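Long-range contacts in cell division protein FtsI/penicillin binding protein 2 (Legionella pneumophila subsp. pneumophila ATCC 43290, PDB 4ZTK), which probably cross-links peptidoglycan as a D,D-transpeptidase of the penicillin-binding protein family during cell division: residues 258-263 with 277-282; 41-46 with 61-66; 76-81 with 185-190; 236-241 with 301-306; 225-230 with 244-249. One frame throughout, in Å; residues are numbered along the deposited sequence.

Interaction 1: residues 258-263 with 277-282; sequences KYLALF and LVVIEE
Glu282 N donates to Tyr259 O at 2.7 Å, the shortest of five backbone hydrogen bonds that join 258-263 to 277-282 as the antiparallel arms of a hairpin in the central sheet. Two reciprocal pairs supply the others. In the first, Ala261 N reaches Ile280 O at 2.8 Å, almost straight at 174°; in the second, Val278 N meets Phe263 O at 2.9 Å.

The non-hydrogen-bonded pairs carry the packing on one face. Glu281 runs extended beside Leu260, its CG 3.7 Å from Leu260 CD2, and with CG anti to the backbone N (chi1 180°) its carboxylate is carried past the leucine to a salt bridge with Arg74 and a hydrogen bond with Ser43. Next along, Leu262 CG lies 3.9 Å from Val279 CG2, branched side chains that suit a buried strand. On the other face small Ala261 sits beside Ile280, while the Phe263 ring leads off to meet Phe303 of helix 295-310 edge-to-face. At the outer end Lys258 CG passes 3.2 Å from Glu282 OE2, but Lys258 NZ bonds to Asn255 instead.

Glu281 thus takes a carboxylate into a buried, leucine-lined place, where Arg74 would probably keep it ionised.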
# COMPACT_ATOMS: atom_id res chain seq x y z
N LYS A 258 -7.77 13.01 11.79
CA LYS A 258 -8.28 12.53 10.50
C LYS A 258 -7.53 11.28 10.05
O LYS A 258 -6.33 11.33 9.78
CB LYS A 258 -8.19 13.64 9.44
CG LYS A 258 -9.40 14.59 9.39
CD LYS A 258 -9.63 15.31 10.71
CE LYS A 258 -10.77 16.32 10.61
NZ LYS A 258 -10.39 17.52 9.82
N TYR A 259 -8.24 10.16 9.97
CA TYR A 259 -7.62 8.87 9.70
C TYR A 259 -7.75 8.41 8.26
O TYR A 259 -8.83 8.43 7.67
CB TYR A 259 -8.23 7.80 10.60
CG TYR A 259 -7.67 7.76 12.00
CD1 TYR A 259 -7.85 8.83 12.88
CD2 TYR A 259 -6.96 6.66 12.45
CE1 TYR A 259 -7.34 8.79 14.16
CE2 TYR A 259 -6.45 6.61 13.73
CZ TYR A 259 -6.64 7.68 14.58
OH TYR A 259 -6.13 7.63 15.86
N LEU A 260 -6.63 7.99 7.68
CA LEU A 260 -6.65 7.21 6.45
C LEU A 260 -6.33 5.77 6.81
O LEU A 260 -5.33 5.49 7.48
CB LEU A 260 -5.62 7.74 5.44
CG LEU A 260 -5.80 9.16 4.89
CD1 LEU A 260 -4.71 9.47 3.86
CD2 LEU A 260 -7.18 9.33 4.27
N ALA A 261 -7.18 4.85 6.37
CA ALA A 261 -6.94 3.43 6.57
C ALA A 261 -6.61 2.79 5.23
O ALA A 261 -7.40 2.84 4.29
CB ALA A 261 -8.16 2.78 7.19
N LEU A 262 -5.43 2.17 5.15
CA LEU A 262 -4.90 1.71 3.87
C LEU A 262 -4.60 0.23 3.87
O LEU A 262 -4.20 -0.33 4.89
CB LEU A 262 -3.60 2.45 3.54
CG LEU A 262 -3.56 3.98 3.45
CD1 LEU A 262 -3.42 4.59 4.84
CD2 LEU A 262 -2.43 4.42 2.54
N PHE A 263 -4.76 -0.40 2.71
CA PHE A 263 -4.24 -1.74 2.50
C PHE A 263 -3.82 -1.91 1.05
O PHE A 263 -4.61 -1.68 0.13
CB PHE A 263 -5.25 -2.82 2.89
CG PHE A 263 -4.65 -4.21 2.96
CD1 PHE A 263 -3.86 -4.59 4.04
CD2 PHE A 263 -4.87 -5.12 1.95
CE1 PHE A 263 -3.31 -5.86 4.10
CE2 PHE A 263 -4.33 -6.40 2.01
CZ PHE A 263 -3.54 -6.77 3.09
N LEU A 277 -5.21 -1.64 -4.19
CA LEU A 277 -4.98 -0.64 -3.15
C LEU A 277 -6.33 -0.14 -2.69
O LEU A 277 -7.17 0.27 -3.50
CB LEU A 277 -4.13 0.51 -3.69
CG LEU A 277 -3.91 1.70 -2.76
CD1 LEU A 277 -3.32 1.26 -1.42
CD2 LEU A 277 -3.00 2.75 -3.41
N VAL A 278 -6.55 -0.18 -1.38
CA VAL A 278 -7.78 0.31 -0.78
C VAL A 278 -7.45 1.40 0.23
O VAL A 278 -6.58 1.22 1.08
CB VAL A 278 -8.54 -0.82 -0.04
CG1 VAL A 278 -9.74 -0.26 0.69
CG2 VAL A 278 -8.95 -1.92 -1.00
N VAL A 279 -8.13 2.53 0.13
CA VAL A 279 -7.97 3.60 1.10
C VAL A 279 -9.33 4.10 1.56
O VAL A 279 -10.18 4.45 0.75
CB VAL A 279 -7.14 4.78 0.54
CG1 VAL A 279 -7.11 5.94 1.54
CG2 VAL A 279 -5.73 4.33 0.21
N ILE A 280 -9.53 4.11 2.87
CA ILE A 280 -10.76 4.60 3.47
C ILE A 280 -10.42 5.84 4.27
O ILE A 280 -9.41 5.85 4.98
CB ILE A 280 -11.37 3.56 4.45
CG1 ILE A 280 -11.49 2.18 3.80
CG2 ILE A 280 -12.70 4.05 5.00
CD1 ILE A 280 -12.39 2.15 2.58
N GLU A 281 -11.23 6.89 4.15
CA GLU A 281 -10.95 8.13 4.86
C GLU A 281 -11.96 8.42 5.97
O GLU A 281 -13.15 8.56 5.71
CB GLU A 281 -10.89 9.31 3.89
CG GLU A 281 -10.61 10.64 4.56
CD GLU A 281 -10.70 11.81 3.59
OE1 GLU A 281 -10.12 12.87 3.90
OE2 GLU A 281 -11.34 11.66 2.53
N GLU A 282 -11.46 8.52 7.20
CA GLU A 282 -12.29 8.78 8.37
C GLU A 282 -13.39 7.75 8.54
O GLU A 282 -14.52 8.08 8.90
CB GLU A 282 -12.90 10.19 8.31
CG GLU A 282 -11.87 11.30 8.42
CD GLU A 282 -12.51 12.67 8.35
OE1 GLU A 282 -13.60 12.85 8.94
OE2 GLU A 282 -11.92 13.57 7.70

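Interaction 2: residues 41-46 with 61-66; sequences AKSGVI and ESSKNK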
# COMPACT_ATOMS: atom_id res chain seq x y z
N ALA A 41 -17.67 6.49 6.37
CA ALA A 41 -16.44 7.16 6.00
C ALA A 41 -16.70 8.48 5.28
O ALA A 41 -17.74 8.66 4.64
CB ALA A 41 -15.59 6.25 5.13
N LYS A 42 -15.75 9.40 5.37
CA LYS A 42 -15.82 10.64 4.62
C LYS A 42 -15.68 10.34 3.13
O LYS A 42 -16.42 10.87 2.30
CB LYS A 42 -14.74 11.61 5.07
CG LYS A 42 -14.78 12.96 4.36
CD LYS A 42 -13.71 13.90 4.89
CE LYS A 42 -13.75 15.23 4.17
NZ LYS A 42 -12.59 16.09 4.53
N SER A 43 -14.73 9.47 2.80
CA SER A 43 -14.56 9.00 1.43
C SER A 43 -13.81 7.68 1.39
O SER A 43 -13.35 7.17 2.41
CB SER A 43 -13.80 10.03 0.58
OG SER A 43 -12.42 10.04 0.91
N GLY A 44 -13.68 7.12 0.20
CA GLY A 44 -12.93 5.89 0.03
C GLY A 44 -12.62 5.67 -1.43
O GLY A 44 -13.33 6.17 -2.30
N VAL A 45 -11.58 4.90 -1.70
CA VAL A 45 -11.16 4.62 -3.07
C VAL A 45 -10.58 3.22 -3.16
O VAL A 45 -9.93 2.75 -2.23
CB VAL A 45 -10.13 5.66 -3.56
CG1 VAL A 45 -8.96 5.76 -2.58
CG2 VAL A 45 -9.62 5.32 -4.97
N ILE A 46 -10.86 2.54 -4.27
CA ILE A 46 -10.20 1.28 -4.59
C ILE A 46 -9.60 1.35 -5.99
O ILE A 46 -10.25 1.81 -6.93
CB ILE A 46 -11.17 0.09 -4.55
CG1 ILE A 46 -11.80 -0.04 -3.16
CG2 ILE A 46 -10.45 -1.19 -4.92
CD1 ILE A 46 -12.88 -1.10 -3.10
N GLU A 61 -14.23 5.57 -6.58
CA GLU A 61 -14.27 6.27 -5.30
C GLU A 61 -15.70 6.64 -4.93
O GLU A 61 -16.56 6.76 -5.79
CB GLU A 61 -13.37 7.51 -5.32
CG GLU A 61 -13.80 8.58 -6.32
CD GLU A 61 -12.80 9.73 -6.41
OE1 GLU A 61 -12.64 10.28 -7.52
OE2 GLU A 61 -12.19 10.09 -5.38
N SER A 62 -15.94 6.82 -3.64
CA SER A 62 -17.24 7.23 -3.13
C SER A 62 -17.02 8.21 -1.99
O SER A 62 -16.17 7.98 -1.12
CB SER A 62 -18.02 6.02 -2.62
OG SER A 62 -19.32 6.38 -2.20
N SER A 63 -17.76 9.32 -2.01
CA SER A 63 -17.63 10.36 -0.98
C SER A 63 -19.00 10.76 -0.46
O SER A 63 -19.93 10.94 -1.25
CB SER A 63 -16.91 11.59 -1.53
OG SER A 63 -15.58 11.28 -1.90
N LYS A 64 -19.13 10.92 0.85
CA LYS A 64 -20.43 11.21 1.44
C LYS A 64 -20.87 12.66 1.25
O LYS A 64 -22.06 12.94 1.07
CB LYS A 64 -20.49 10.81 2.93
CG LYS A 64 -19.57 11.59 3.86
CD LYS A 64 -19.93 11.31 5.32
CE LYS A 64 -18.86 11.81 6.29
NZ LYS A 64 -18.64 13.28 6.20
N ASN A 65 -19.92 13.59 1.26
CA ASN A 65 -20.26 15.00 1.12
C ASN A 65 -19.63 15.67 -0.11
O ASN A 65 -19.08 14.99 -0.98
CB ASN A 65 -19.91 15.78 2.39
CG ASN A 65 -18.47 15.61 2.81
OD1 ASN A 65 -18.09 14.62 3.44
ND2 ASN A 65 -17.64 16.60 2.47
N LYS A 66 -19.72 16.99 -0.15
CA LYS A 66 -19.28 17.77 -1.31
C LYS A 66 -17.86 18.27 -1.15
O LYS A 66 -17.25 18.14 -0.09
CB LYS A 66 -20.21 18.97 -1.49
CG LYS A 66 -20.03 20.04 -0.41
CD LYS A 66 -20.93 21.24 -0.64
CE LYS A 66 -20.55 22.40 0.28
NZ LYS A 66 -20.58 22.03 1.72
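Ser43 and Ser63 face each other as a non-hydrogen-bonded pair in the first beta hairpin of the domain, strands 43-49 and 56-63, the latter being the outermost strand on this side of the five-stranded sheet. Their small side chains allow a close approach, with Ser63 OG 3.3 Å from Ser43 CB. The neighbouring pair is hydrogen-bonded: Ser62 N reaches Gly44 O at 3.0 Å, whereas the return bond from Gly44 N to Ser62 O, 2.9 Å long, is bent to 133°. Beyond the strands, Lys64 N still donates to Lys42 O at 3.1 Å. At the other end Val45 and Glu61 meet through their CB atoms, 4.1 Å apart.

The second shell holds these groups in place. Lys42 and Ser43 together face Glu281 of the next strand in a classic beta bulge. Ser43 OG also pairs with Trp71 NE1, and the Glu61 carboxylate reaches Ser70 OG and Trp71 N. Gly44 has no side chain on the face where Ser62 meets Thr33 and Val36 of helix 22-38.

Lys64 suits the exposed end because its long chain can lie across the backbone: CD is 3.5 Å from Ala41 O. Asn65 beside it is poorly ordered. A bend at the last torsion (chi4 61°) brings Lys64 NZ to 3.1 Å from Asn65 OD1, above the carbonyl plane and off its lone pairs.

Interaction 3: residues 76-81 with 185-190; sequences FSPGST and IPVTIE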
# COMPACT_ATOMS: atom_id res chain seq x y z
N PHE A 76 -1.29 12.19 -0.70
CA PHE A 76 -1.32 11.74 0.68
C PHE A 76 -0.02 11.03 1.06
O PHE A 76 0.86 10.83 0.23
CB PHE A 76 -2.53 10.83 0.94
CG PHE A 76 -2.54 9.56 0.12
CD1 PHE A 76 -2.92 9.57 -1.21
CD2 PHE A 76 -2.19 8.35 0.70
CE1 PHE A 76 -2.93 8.41 -1.96
CE2 PHE A 76 -2.19 7.18 -0.05
CZ PHE A 76 -2.56 7.21 -1.37
N SER A 77 0.10 10.69 2.34
CA SER A 77 1.25 9.95 2.82
C SER A 77 0.90 8.47 2.86
O SER A 77 -0.23 8.11 3.19
CB SER A 77 1.65 10.45 4.21
OG SER A 77 2.47 9.51 4.87
N PRO A 78 1.85 7.60 2.49
CA PRO A 78 1.59 6.16 2.39
C PRO A 78 1.62 5.46 3.74
O PRO A 78 1.14 4.33 3.85
CB PRO A 78 2.74 5.66 1.52
CG PRO A 78 3.87 6.58 1.87
CD PRO A 78 3.23 7.93 2.08
N GLY A 79 2.16 6.13 4.75
CA GLY A 79 2.31 5.53 6.07
C GLY A 79 3.08 4.23 5.99
O GLY A 79 4.02 4.11 5.20
N SER A 80 2.65 3.24 6.77
CA SER A 80 3.38 1.98 6.86
C SER A 80 3.37 1.11 5.58
O SER A 80 4.07 0.10 5.53
CB SER A 80 2.90 1.16 8.06
OG SER A 80 3.15 1.86 9.27
N THR A 81 2.61 1.49 4.56
CA THR A 81 2.69 0.77 3.29
C THR A 81 4.04 1.02 2.59
O THR A 81 4.36 0.35 1.62
CB THR A 81 1.52 1.10 2.31
OG1 THR A 81 1.55 2.49 1.95
CG2 THR A 81 0.17 0.76 2.96
N ILE A 185 6.75 11.52 2.55
CA ILE A 185 6.69 11.03 1.18
C ILE A 185 5.31 11.23 0.58
O ILE A 185 4.35 10.59 0.99
CB ILE A 185 7.07 9.53 1.12
CG1 ILE A 185 8.42 9.28 1.80
CG2 ILE A 185 7.11 9.05 -0.32
CD1 ILE A 185 8.82 7.82 1.90
N PRO A 186 5.20 12.13 -0.41
CA PRO A 186 3.93 12.36 -1.11
C PRO A 186 3.66 11.26 -2.14
O PRO A 186 4.50 11.01 -3.01
CB PRO A 186 4.16 13.69 -1.82
CG PRO A 186 5.64 13.73 -2.06
CD PRO A 186 6.28 13.00 -0.91
N VAL A 187 2.50 10.61 -2.03
CA VAL A 187 2.08 9.64 -3.04
C VAL A 187 0.67 9.95 -3.53
O VAL A 187 -0.05 10.75 -2.93
CB VAL A 187 2.13 8.17 -2.52
CG1 VAL A 187 3.53 7.80 -2.06
CG2 VAL A 187 1.11 7.94 -1.39
N THR A 188 0.29 9.34 -4.64
CA THR A 188 -1.09 9.33 -5.08
C THR A 188 -1.51 7.87 -5.13
O THR A 188 -0.68 6.98 -4.96
CB THR A 188 -1.27 9.94 -6.48
OG1 THR A 188 -0.50 9.20 -7.43
CG2 THR A 188 -0.82 11.40 -6.49
N ILE A 189 -2.80 7.62 -5.33
CA ILE A 189 -3.29 6.25 -5.48
C ILE A 189 -2.54 5.58 -6.62
O ILE A 189 -2.05 4.46 -6.49
CB ILE A 189 -4.80 6.22 -5.76
CG1 ILE A 189 -5.58 6.75 -4.55
CG2 ILE A 189 -5.25 4.81 -6.08
CD1 ILE A 189 -5.34 5.96 -3.29
N GLU A 190 -2.43 6.29 -7.74
CA GLU A 190 -1.74 5.79 -8.93
C GLU A 190 -0.26 5.46 -8.69
O GLU A 190 0.22 4.41 -9.12
CB GLU A 190 -1.87 6.78 -10.09
CG GLU A 190 -1.27 6.28 -11.40
CD GLU A 190 -1.55 7.21 -12.57
OE1 GLU A 190 -1.73 6.71 -13.70
OE2 GLU A 190 -1.59 8.44 -12.37
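Pro78, whose ring rests against Val187 and Ile185, offers its carbonyl oxygen to two donors of one residue: Thr81 OG1 at 2.7 Å and Thr81 N at 3.3 Å from Pro78 O, both from the same face of the carbonyl plane. Threonine suits this place because its hydroxyl adds a second bond to the one its own N-H makes, tightening the turn. Across the contact Phe76 and Val187 form a single antiparallel bridge, with Val187 N 2.8 Å from Phe76 O and Phe76 N 2.9 Å from Val187 O.

The turn encloses Ser80, which with Lys83 fits the SxxK motif of penicillin-binding proteins, where the serine is normally the nucleophile; Ser80 OG is hydrogen-bonded to Lys83 NZ.

Phe76 holds CG between its backbone N and carbonyl carbon (chi1 62°), which folds the ring back over 185-190. Val187 CG2 makes a CH-pi contact with one face, 3.8 Å from the ring centroid and 16° off its normal. Ile189 CD1 touches Phe76 CZ at 3.6 Å, its side chain crossing the ring's at about a right angle, and Ile189 N lies at the ring edge, 3.5 Å from Phe76 CE1. Thr188 is the N-cap of helix 189-200, and Trp71 meets the Phe76 ring edge-to-face.

Interaction 4: residues 236-241 with 301-306; sequences KLAVIP and PVFRNV
Pro301, Phe303 and Arg304 of the C-terminal helix 295-310 receive Leu237, Ala238 and Ile240 in a mixed contact, apolar side chains together with an arginine laid along backbone carbonyls, formed where the chain passes from helix 216-231 to strand 246-253. Residues 236-238 make a short 3-10 turn whose backbone is laid against the helix.

Leu237 CB approaches Pro301 CD at 4.0 Å, the two side chains meeting at a slant. Proline has no N-H to donate, consistent with the kink of the helix here. Ala238 is small enough to bring its CB within 4.2 Å of Phe303 CD1, while the Phe303 ring also packs on Val245.

Arg304 spans the contact. Extended from CG to NE, with CG anti to the backbone N (chi1 179°), it runs along the loop so that CG lies 4.0 Å from Ile240 CG1 and CD 3.4 Å from Leu237 O. Its NE then comes to 3.3 Å from Val239 O. A water bridges the end of the Arg304 side chain to the loop, donating to Leu237 O at 3.0 Å and accepting weakly from Arg304 NH1.

The arginine's methylenes thus extend the apolar patch, while its guanidinium end, near one carbonyl and water-linked to another, has surroundings that would probably suit a positive charge.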
# COMPACT_ATOMS: atom_id res chain seq x y z
N LYS A 236 -4.49 -9.81 8.65
CA LYS A 236 -5.18 -11.09 8.81
C LYS A 236 -6.57 -11.15 8.17
O LYS A 236 -7.00 -12.21 7.70
CB LYS A 236 -5.26 -11.47 10.29
CG LYS A 236 -5.48 -12.94 10.54
CD LYS A 236 -5.45 -13.25 12.03
CE LYS A 236 -5.92 -14.67 12.30
NZ LYS A 236 -6.06 -14.93 13.76
N LEU A 237 -7.27 -10.02 8.14
CA LEU A 237 -8.62 -9.98 7.57
C LEU A 237 -8.61 -10.07 6.05
O LEU A 237 -9.67 -10.10 5.42
CB LEU A 237 -9.36 -8.71 8.02
CG LEU A 237 -9.58 -8.51 9.53
CD1 LEU A 237 -10.44 -7.28 9.78
CD2 LEU A 237 -10.22 -9.74 10.14
N ALA A 238 -7.42 -10.11 5.45
CA ALA A 238 -7.30 -10.27 4.01
C ALA A 238 -7.06 -11.72 3.60
O ALA A 238 -6.92 -12.02 2.42
CB ALA A 238 -6.19 -9.38 3.46
N VAL A 239 -7.02 -12.62 4.58
CA VAL A 239 -6.76 -14.03 4.31
C VAL A 239 -7.85 -14.67 3.45
O VAL A 239 -9.03 -14.50 3.71
CB VAL A 239 -6.60 -14.84 5.61
CG1 VAL A 239 -6.72 -16.34 5.33
CG2 VAL A 239 -5.28 -14.51 6.29
N ILE A 240 -7.44 -15.40 2.41
CA ILE A 240 -8.37 -16.19 1.60
C ILE A 240 -7.89 -17.63 1.54
O ILE A 240 -6.86 -17.91 0.94
CB ILE A 240 -8.47 -15.66 0.17
CG1 ILE A 240 -8.93 -14.20 0.15
CG2 ILE A 240 -9.39 -16.54 -0.65
CD1 ILE A 240 -8.80 -13.55 -1.22
N PRO A 241 -8.64 -18.55 2.17
CA PRO A 241 -8.28 -19.97 2.17
C PRO A 241 -8.00 -20.49 0.76
O PRO A 241 -8.84 -20.37 -0.13
CB PRO A 241 -9.53 -20.63 2.74
CG PRO A 241 -10.10 -19.60 3.65
CD PRO A 241 -9.85 -18.29 2.95
N PRO A 301 -10.35 -6.01 4.95
CA PRO A 301 -11.48 -6.85 4.55
C PRO A 301 -12.09 -6.41 3.22
O PRO A 301 -12.64 -7.25 2.51
CB PRO A 301 -12.49 -6.67 5.70
CG PRO A 301 -12.06 -5.43 6.41
CD PRO A 301 -10.58 -5.36 6.25
N VAL A 302 -11.99 -5.13 2.88
CA VAL A 302 -12.48 -4.64 1.60
C VAL A 302 -11.64 -5.22 0.46
O VAL A 302 -12.18 -5.69 -0.55
CB VAL A 302 -12.48 -3.10 1.54
CG1 VAL A 302 -12.86 -2.62 0.14
CG2 VAL A 302 -13.44 -2.52 2.57
N PHE A 303 -10.32 -5.19 0.63
CA PHE A 303 -9.38 -5.85 -0.27
C PHE A 303 -9.80 -7.30 -0.51
O PHE A 303 -9.85 -7.76 -1.66
CB PHE A 303 -7.98 -5.81 0.34
CG PHE A 303 -6.90 -6.51 -0.46
CD1 PHE A 303 -6.77 -7.90 -0.42
CD2 PHE A 303 -5.99 -5.78 -1.20
CE1 PHE A 303 -5.77 -8.54 -1.14
CE2 PHE A 303 -4.97 -6.42 -1.91
CZ PHE A 303 -4.87 -7.80 -1.88
N ARG A 304 -10.09 -8.02 0.57
CA ARG A 304 -10.49 -9.42 0.50
C ARG A 304 -11.73 -9.63 -0.38
O ARG A 304 -11.75 -10.54 -1.22
CB ARG A 304 -10.77 -9.96 1.90
CG ARG A 304 -11.22 -11.42 1.92
CD ARG A 304 -11.75 -11.82 3.29
NE ARG A 304 -12.04 -13.25 3.36
CZ ARG A 304 -12.95 -13.79 4.17
NH1 ARG A 304 -13.67 -13.02 4.98
NH2 ARG A 304 -13.14 -15.11 4.18
N ASN A 305 -12.75 -8.81 -0.19
CA ASN A 305 -13.99 -8.96 -0.95
C ASN A 305 -13.78 -8.71 -2.44
O ASN A 305 -14.33 -9.42 -3.27
CB ASN A 305 -15.09 -8.05 -0.39
CG ASN A 305 -15.50 -8.42 1.02
OD1 ASN A 305 -15.37 -9.58 1.43
ND2 ASN A 305 -16.00 -7.45 1.77
N VAL A 306 -13.00 -7.69 -2.77
CA VAL A 306 -12.71 -7.40 -4.17
C VAL A 306 -11.91 -8.55 -4.79
O VAL A 306 -12.21 -9.01 -5.89
CB VAL A 306 -11.94 -6.08 -4.34
CG1 VAL A 306 -11.47 -5.91 -5.78
CG2 VAL A 306 -12.82 -4.91 -3.92
O HOH W 1 -12.39 -10.79 6.34

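Interaction 5: residues 225-230 with 244-249; sequences MLENAV and SVAGKT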
# COMPACT_ATOMS: atom_id res chain seq x y z
N MSE A 225 7.55 -12.12 3.19
CA MSE A 225 7.23 -11.22 4.29
C MSE A 225 5.83 -10.63 4.15
O MSE A 225 5.12 -10.47 5.15
CB MSE A 225 8.26 -10.09 4.39
CG MSE A 225 9.62 -10.53 4.90
SE MSE A 225 10.84 -9.04 5.19
CE MSE A 225 12.36 -10.03 5.90
N LEU A 226 5.43 -10.32 2.93
CA LEU A 226 4.10 -9.78 2.68
C LEU A 226 3.00 -10.83 2.83
O LEU A 226 1.89 -10.51 3.25
CB LEU A 226 4.03 -9.14 1.30
CG LEU A 226 4.73 -7.78 1.22
CD1 LEU A 226 4.68 -7.26 -0.21
CD2 LEU A 226 4.08 -6.80 2.18
N GLU A 227 3.30 -12.08 2.48
CA GLU A 227 2.36 -13.18 2.71
C GLU A 227 2.20 -13.43 4.20
O GLU A 227 1.09 -13.67 4.70
CB GLU A 227 2.85 -14.47 2.05
CG GLU A 227 2.66 -14.54 0.56
CD GLU A 227 2.94 -15.93 0.01
OE1 GLU A 227 3.77 -16.04 -0.92
OE2 GLU A 227 2.33 -16.90 0.50
N ASN A 228 3.32 -13.38 4.92
CA ASN A 228 3.33 -13.58 6.35
C ASN A 228 2.64 -12.44 7.09
O ASN A 228 2.02 -12.65 8.14
CB ASN A 228 4.76 -13.74 6.85
CG ASN A 228 4.82 -14.12 8.31
OD1 ASN A 228 4.34 -15.18 8.71
ND2 ASN A 228 5.42 -13.26 9.13
N ALA A 229 2.76 -11.23 6.55
CA ALA A 229 2.06 -10.07 7.12
C ALA A 229 0.54 -10.25 7.07
O ALA A 229 -0.18 -9.66 7.86
CB ALA A 229 2.47 -8.80 6.39
N VAL A 230 0.07 -11.05 6.12
CA VAL A 230 -1.36 -11.30 5.98
C VAL A 230 -1.81 -12.50 6.82
O VAL A 230 -2.75 -12.40 7.59
CB VAL A 230 -1.78 -11.49 4.51
CG1 VAL A 230 -3.22 -12.01 4.42
CG2 VAL A 230 -1.63 -10.17 3.73
N SER A 244 -2.96 -17.59 -1.74
CA SER A 244 -1.95 -16.83 -1.03
C SER A 244 -2.08 -15.34 -1.32
O SER A 244 -2.13 -14.92 -2.48
CB SER A 244 -0.54 -17.32 -1.36
OG SER A 244 -0.24 -17.11 -2.72
N VAL A 245 -2.17 -14.55 -0.26
CA VAL A 245 -2.35 -13.11 -0.40
C VAL A 245 -1.15 -12.38 0.20
O VAL A 245 -0.72 -12.67 1.32
CB VAL A 245 -3.63 -12.64 0.32
CG1 VAL A 245 -3.85 -11.16 0.10
CG2 VAL A 245 -4.84 -13.43 -0.17
N ALA A 246 -0.61 -11.43 -0.56
CA ALA A 246 0.48 -10.59 -0.09
C ALA A 246 -0.05 -9.18 0.10
O ALA A 246 -0.70 -8.65 -0.80
CB ALA A 246 1.62 -10.59 -1.10
N GLY A 247 0.20 -8.58 1.25
CA GLY A 247 -0.26 -7.23 1.49
C GLY A 247 0.26 -6.55 2.74
O GLY A 247 0.81 -7.19 3.64
N LYS A 248 0.08 -5.24 2.79
CA LYS A 248 0.58 -4.43 3.89
C LYS A 248 -0.44 -3.38 4.31
O LYS A 248 -0.95 -2.63 3.48
CB LYS A 248 1.89 -3.73 3.51
CG LYS A 248 2.48 -2.87 4.63
CD LYS A 248 3.15 -3.75 5.68
CE LYS A 248 3.47 -2.97 6.94
NZ LYS A 248 2.24 -2.59 7.70
N THR A 249 -0.72 -3.35 5.60
CA THR A 249 -1.63 -2.38 6.17
C THR A 249 -0.96 -1.03 6.36
O THR A 249 0.26 -0.94 6.49
CB THR A 249 -2.10 -2.84 7.56
OG1 THR A 249 -0.96 -3.08 8.39
CG2 THR A 249 -2.90 -4.13 7.44
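Leu226 enters the contact from the buried side of helix 216-231 and meets strand 246-253 atom by atom. Its CB touches Ala246 CB at 3.7 Å. Since CG is anti to the carbonyl carbon (chi1 -75°), the chain then continues along the strand, where CD2 reaches Gly247 O at 3.6 Å and Lys248 CB at 4.0 Å. The side chain also packs on Pro84 of helix 83-92.

The backbone of the same residue makes the one hydrogen bond between the segments: Gly247 N donates to Leu226 O over 3.3 Å, nearly straight at the hydrogen (168°) although the donor stands above the carbonyl plane. Leu226 O also receives a weak helical bond from Val230 N. Val230 CG2 packs on the strand backbone, 3.5 Å from Gly247 N, with Ala229 CB touching Gly247 O. Val230 CB packs on Val245 O at 3.6 Å, and the extended Glu227 brings OE2 to 3.4 Å from Ser244 CB.

Beyond this packing, Lys248 and Thr249, followed by Gly250, fit the KTG motif of penicillin-binding proteins. Lys248 NZ donates to Thr249 O at 2.8 Å, is hydrogen-bonded to Ser134 OG, and forms a salt bridge with a bound buffer sulfonate that also bonds to Thr249 OG1. Lys248 is thus divided between two settings: its CB belongs to the apolar helix-strand interface, while its NZ turns to polar partners.

In the fold
From the N terminus, interaction 2 closes the first hairpin, 43-49 with 56-63, at one edge of the sheet. Interaction 3 then closes a loop of 103 residues containing much of the helical part, tying the region of Ser80, the probable SxxK serine, to the start of helix 189-200. The next two cross: 225-230 pairs with 244-249 in interaction 5, but 236-241, lying between them, waits for the C-terminal helix in interaction 4. Interaction 1, the hairpin of 259-267 and 274-281, is nested inside the loop closed by interaction 4. It is also the hub, touching the other four and linking strand 43-49 on one side with 246-253 on the other.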